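Local coordinates for putative fumarylpyruvate hydrolase (Burkholderia cenocepacia, PDB 4MAQ), which is a putative hydrolase of the fumarylacetoacetate hydrolase (FAH) family, built largely of beta sheet, at residues R100-P104 and A105-S109; A150-A153 and A154-G158. All blocks are in the same frame, centred on the assembly; numbering follows the deposited sequence.

Contact 1 (R100-P104 and A105-S109)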
loop_
_atom_site.group_PDB
_atom_site.type_symbol
_atom_site.label_atom_id
_atom_site.label_comp_id
_atom_site.label_asym_id
_atom_site.label_seq_id
_atom_site.Cartn_x
_atom_site.Cartn_y
_atom_site.Cartn_z
ATOM N N ARG B 100 -7.901 -10.107 -14.349
ATOM C CA ARG B 100 -7.157 -9.052 -15.029
ATOM C C ARG B 100 -7.840 -8.713 -16.350
ATOM O O ARG B 100 -8.532 -9.563 -16.941
ATOM C CB ARG B 100 -5.667 -9.382 -15.211
ATOM C CG ARG B 100 -5.362 -10.482 -16.184
ATOM C CD ARG B 100 -3.856 -10.577 -16.423
ATOM N NE ARG B 100 -3.076 -10.794 -15.194
ATOM C CZ ARG B 100 -2.970 -11.953 -14.545
ATOM N NH1 ARG B 100 -3.637 -13.042 -14.964
ATOM N NH2 ARG B 100 -2.200 -12.020 -13.465
ATOM N N SER B 101 -7.660 -7.465 -16.800
ATOM C CA SER B 101 -8.251 -7.010 -18.065
ATOM C C SER B 101 -9.744 -7.372 -18.143
ATOM O O SER B 101 -10.220 -7.974 -19.117
ATOM C CB SER B 101 -7.450 -7.575 -19.246
ATOM O OG SER B 101 -6.144 -7.014 -19.244
ATOM N N ILE B 102 -10.477 -6.977 -17.101
ATOM C CA ILE B 102 -11.889 -7.281 -16.974
ATOM C C ILE B 102 -12.680 -6.323 -17.866
ATOM O O ILE B 102 -12.494 -5.107 -17.800
ATOM C CB ILE B 102 -12.351 -7.130 -15.498
ATOM C CG1 ILE B 102 -11.554 -8.069 -14.587
ATOM C CG2 ILE B 102 -13.859 -7.390 -15.370
ATOM C CD1 ILE B 102 -11.732 -7.771 -13.113
ATOM N N ASP B 103 -13.559 -6.862 -18.701
ATOM C CA ASP B 103 -14.414 -5.998 -19.514
ATOM C C ASP B 103 -15.475 -5.368 -18.604
ATOM O O ASP B 103 -16.009 -6.053 -17.715
ATOM C CB ASP B 103 -15.108 -6.812 -20.617
ATOM C CG ASP B 103 -15.857 -5.941 -21.617
ATOM O OD1 ASP B 103 -17.026 -5.582 -21.365
ATOM O OD2 ASP B 103 -15.272 -5.608 -22.664
ATOM N N PRO B 104 -15.795 -4.064 -18.828
ATOM C CA PRO B 104 -16.850 -3.441 -18.028
ATOM C C PRO B 104 -18.136 -4.246 -17.998
ATOM O O PRO B 104 -18.794 -4.291 -16.953
ATOM C CB PRO B 104 -17.034 -2.074 -18.691
ATOM C CG PRO B 104 -15.671 -1.761 -19.222
ATOM C CD PRO B 104 -15.134 -3.081 -19.717
ATOM N N ALA B 105 -18.490 -4.894 -19.108
ATOM C CA ALA B 105 -19.718 -5.685 -19.138
ATOM C C ALA B 105 -19.710 -6.858 -18.159
ATOM O O ALA B 105 -20.759 -7.360 -17.789
ATOM C CB ALA B 105 -20.007 -6.169 -20.555
ATOM N N ASP B 106 -18.521 -7.290 -17.739
ATOM C CA ASP B 106 -18.347 -8.426 -16.822
ATOM C C ASP B 106 -17.961 -7.986 -15.409
ATOM O O ASP B 106 -17.861 -8.810 -14.504
ATOM C CB ASP B 106 -17.232 -9.342 -17.346
ATOM C CG ASP B 106 -17.544 -9.914 -18.716
ATOM O OD1 ASP B 106 -18.721 -10.224 -18.967
ATOM O OD2 ASP B 106 -16.609 -10.064 -19.539
ATOM N N ALA B 107 -17.719 -6.696 -15.234
ATOM C CA ALA B 107 -17.095 -6.226 -14.002
ATOM C C ALA B 107 -17.939 -6.413 -12.738
ATOM O O ALA B 107 -17.424 -6.823 -11.689
ATOM C CB ALA B 107 -16.679 -4.780 -14.147
ATOM N N LEU B 108 -19.245 -6.164 -12.841
ATOM C CA LEU B 108 -20.088 -6.313 -11.660
ATOM C C LEU B 108 -20.137 -7.757 -11.157
ATOM O O LEU B 108 -20.358 -7.973 -9.977
ATOM C CB LEU B 108 -21.485 -5.715 -11.891
ATOM C CG LEU B 108 -21.495 -4.187 -12.065
ATOM C CD1 LEU B 108 -22.915 -3.715 -12.344
ATOM C CD2 LEU B 108 -20.913 -3.454 -10.860
ATOM N N SER B 109 -19.886 -8.737 -12.026
ATOM C CA SER B 109 -19.824 -10.128 -11.570
ATOM C C SER B 109 -18.650 -10.410 -10.649
ATOM O O SER B 109 -18.624 -11.449 -9.992
ATOM C CB SER B 109 -19.800 -11.118 -12.724
ATOM O OG SER B 109 -18.510 -11.207 -13.297
HETATM O O HOH W 1 -14.009 -9.690 -18.640
HETATM O O HOH W 2 -20.722 -5.304 -15.293
#
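Asp103 meets Ala105 through a single carboxylate oxygen, and the pair is a compact example of an N-cap starting a short helix. A chi1 of -172° sets CG opposite the backbone N and beside the carbonyl carbon, which brings OD1 to the Ala105 amide, where it accepts from Ala105 N at 2.8 Å. The amide reaches the anti side of the carboxylate, 23° out of its plane. Along the turn, Asp106 N bonds to Asp103 O at 2.8 Å and Ala107 N to Pro104 O at 3.1 Å, both i to i+3 bonds, as in a 3-10-like turn. The packed side is apolar: Ile102 lays CG2 against Ala107, 3.7 Å from its CA, both side chains being buried, and Ala107 also touches Ile190 of helix 186-196. On the exposed side the join is wetter. One water accepts from Asp103 N and donates to Asp106 OD2, while a second links Pro104 O to Leu108 N. The Ala105 N-H and the helix start would probably favour a charged Asp103, whereas Asp106, its OD2 4.9 Å from Asp103 OD1 and taking a water hydrogen, would tend to oppose it.

Contact 2 (A150-A153 and A154-G158)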
loop_
_atom_site.group_PDB
_atom_site.type_symbol
_atom_site.label_atom_id
_atom_site.label_comp_id
_atom_site.label_asym_id
_atom_site.label_seq_id
_atom_site.Cartn_x
_atom_site.Cartn_y
_atom_site.Cartn_z
ATOM N N ALA B 150 -19.631 -1.642 8.098
ATOM C CA ALA B 150 -19.897 -3.015 7.757
ATOM C C ALA B 150 -20.355 -3.110 6.286
ATOM O O ALA B 150 -21.042 -2.203 5.749
ATOM C CB ALA B 150 -20.946 -3.578 8.713
ATOM N N LEU B 151 -19.928 -4.184 5.637
ATOM C CA LEU B 151 -20.290 -4.434 4.253
ATOM C C LEU B 151 -21.582 -5.218 4.134
ATOM O O LEU B 151 -21.898 -6.058 4.988
ATOM C CB LEU B 151 -19.178 -5.213 3.553
ATOM C CG LEU B 151 -17.765 -4.623 3.649
ATOM C CD1 LEU B 151 -16.822 -5.512 2.860
ATOM C CD2 LEU B 151 -17.651 -3.179 3.166
ATOM N N ARG B 152 -22.306 -4.953 3.047
ATOM C CA ARG B 152 -23.465 -5.765 2.669
ATOM C C ARG B 152 -23.191 -6.502 1.370
ATOM O O ARG B 152 -22.622 -5.934 0.429
ATOM C CB ARG B 152 -24.710 -4.903 2.520
ATOM C CG ARG B 152 -25.142 -4.228 3.813
ATOM C CD ARG B 152 -26.429 -3.470 3.591
ATOM N NE ARG B 152 -27.511 -4.423 3.613
ATOM C CZ ARG B 152 -28.745 -4.175 3.199
ATOM N NH1 ARG B 152 -29.676 -5.138 3.275
ATOM N NH2 ARG B 152 -29.051 -2.970 2.717
ATOM N N ALA B 153 -23.615 -7.759 1.292
ATOM C CA ALA B 153 -23.473 -8.540 0.060
ATOM C C ALA B 153 -24.290 -7.911 -1.054
ATOM O O ALA B 153 -25.398 -7.408 -0.824
ATOM C CB ALA B 153 -23.931 -9.971 0.287
ATOM N N ALA B 154 -23.765 -7.953 -2.273
ATOM C CA ALA B 154 -24.491 -7.424 -3.439
ATOM C C ALA B 154 -25.825 -8.149 -3.692
ATOM O O ALA B 154 -26.735 -7.578 -4.293
ATOM C CB ALA B 154 -23.613 -7.465 -4.682
ATOM N N THR B 155 -25.946 -9.391 -3.236
ATOM C CA THR B 155 -27.216 -10.108 -3.340
ATOM C C THR B 155 -28.294 -9.443 -2.478
ATOM O O THR B 155 -29.482 -9.577 -2.756
ATOM C CB THR B 155 -27.065 -11.575 -2.916
ATOM O OG1 THR B 155 -26.490 -11.624 -1.618
ATOM C CG2 THR B 155 -26.161 -12.324 -3.863
ATOM N N ALA B 156 -27.878 -8.713 -1.442
ATOM C CA ALA B 156 -28.810 -7.970 -0.577
ATOM C C ALA B 156 -29.104 -6.556 -1.069
ATOM O O ALA B 156 -30.182 -6.038 -0.796
ATOM C CB ALA B 156 -28.269 -7.898 0.844
ATOM N N THR B 157 -28.169 -5.936 -1.783
ATOM C CA THR B 157 -28.285 -4.509 -2.147
ATOM C C THR B 157 -28.553 -4.252 -3.625
ATOM O O THR B 157 -28.958 -3.148 -3.998
ATOM C CB THR B 157 -26.989 -3.751 -1.794
ATOM O OG1 THR B 157 -25.888 -4.385 -2.451
ATOM C CG2 THR B 157 -26.737 -3.776 -0.291
ATOM N N GLY B 158 -28.285 -5.251 -4.458
ATOM C CA GLY B 158 -28.065 -4.986 -5.882
ATOM C C GLY B 158 -26.781 -4.183 -6.090
ATOM O O GLY B 158 -25.996 -4.012 -5.171
#
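Arg152 and Thr157 meet where a strand runs straight into a single-turn helix, a strand-to-helix junction with Ala153 at the N-cap. The strand belongs to the mixed sheet of this FAH-family domain and is paired there with strand 111-122. The contact rests on how the Arg152 and Thr157 side chains are set against each other. Arg152 sets out toward the helix and bends at chi3 (79°), which turns its guanidinium back above the methyl of Thr157; the two side chains cross at a slant. Thr157 CG2 lies over one face of the guanidinium, 4.0 Å from Arg152 CZ, and the same methyl lies 3.6 Å from Arg152 CB. The methyl thus touches the arginine both at its root and over its guanidinium face. Ala156 adds a touch from an oblique direction, its CB 3.9 Å from Arg152 NH1. The guanidinium has two weak outside partners: Gly228 O, hydrogen-bonded to NH2, and, at long range, Asp25 for NE.

In the backbone, the turn closes on one oxygen. Ala153 O accepts from Ala156 N at 2.9 Å and, weakly, from Thr157 N, so the residue at the cap contributes its carbonyl rather than a polar side chain. Ala153 CB instead faces Thr155, 3.6 Å from its OG1. Strand 111-122 backs the junction, with Trp112 against Ala153 and Tyr114 against both Ala154 and Thr157. The helix stops at Gly158, whose positive phi suits glycine. The two branches of Thr157 divide the work: chi1 of 56° directs CG2 to the arginine and lets OG1 donate to Gly158 O, 2.7 Å away, in the carbonyl plane and on a lone pair.

Overall arrangement
Both contacts illustrate how a chain enters a short helix, contact 1 out of a loop and contact 2 directly out of a strand. They follow in series along the chain and both lie in its FAH-family part, their centres 19 Å apart and their nearest atoms about 6 Å apart, without touching. His159 touches both, meeting Leu108 of contact 1 and Ala154 of contact 2. Strand 111-122 follows residues 105-109 in the chain and pairs with strand 146-153, tying the two through the sheet. Their centres lie about 20 Å and 15 Å from the chain centre, and the second subunit of the assembly touches neither.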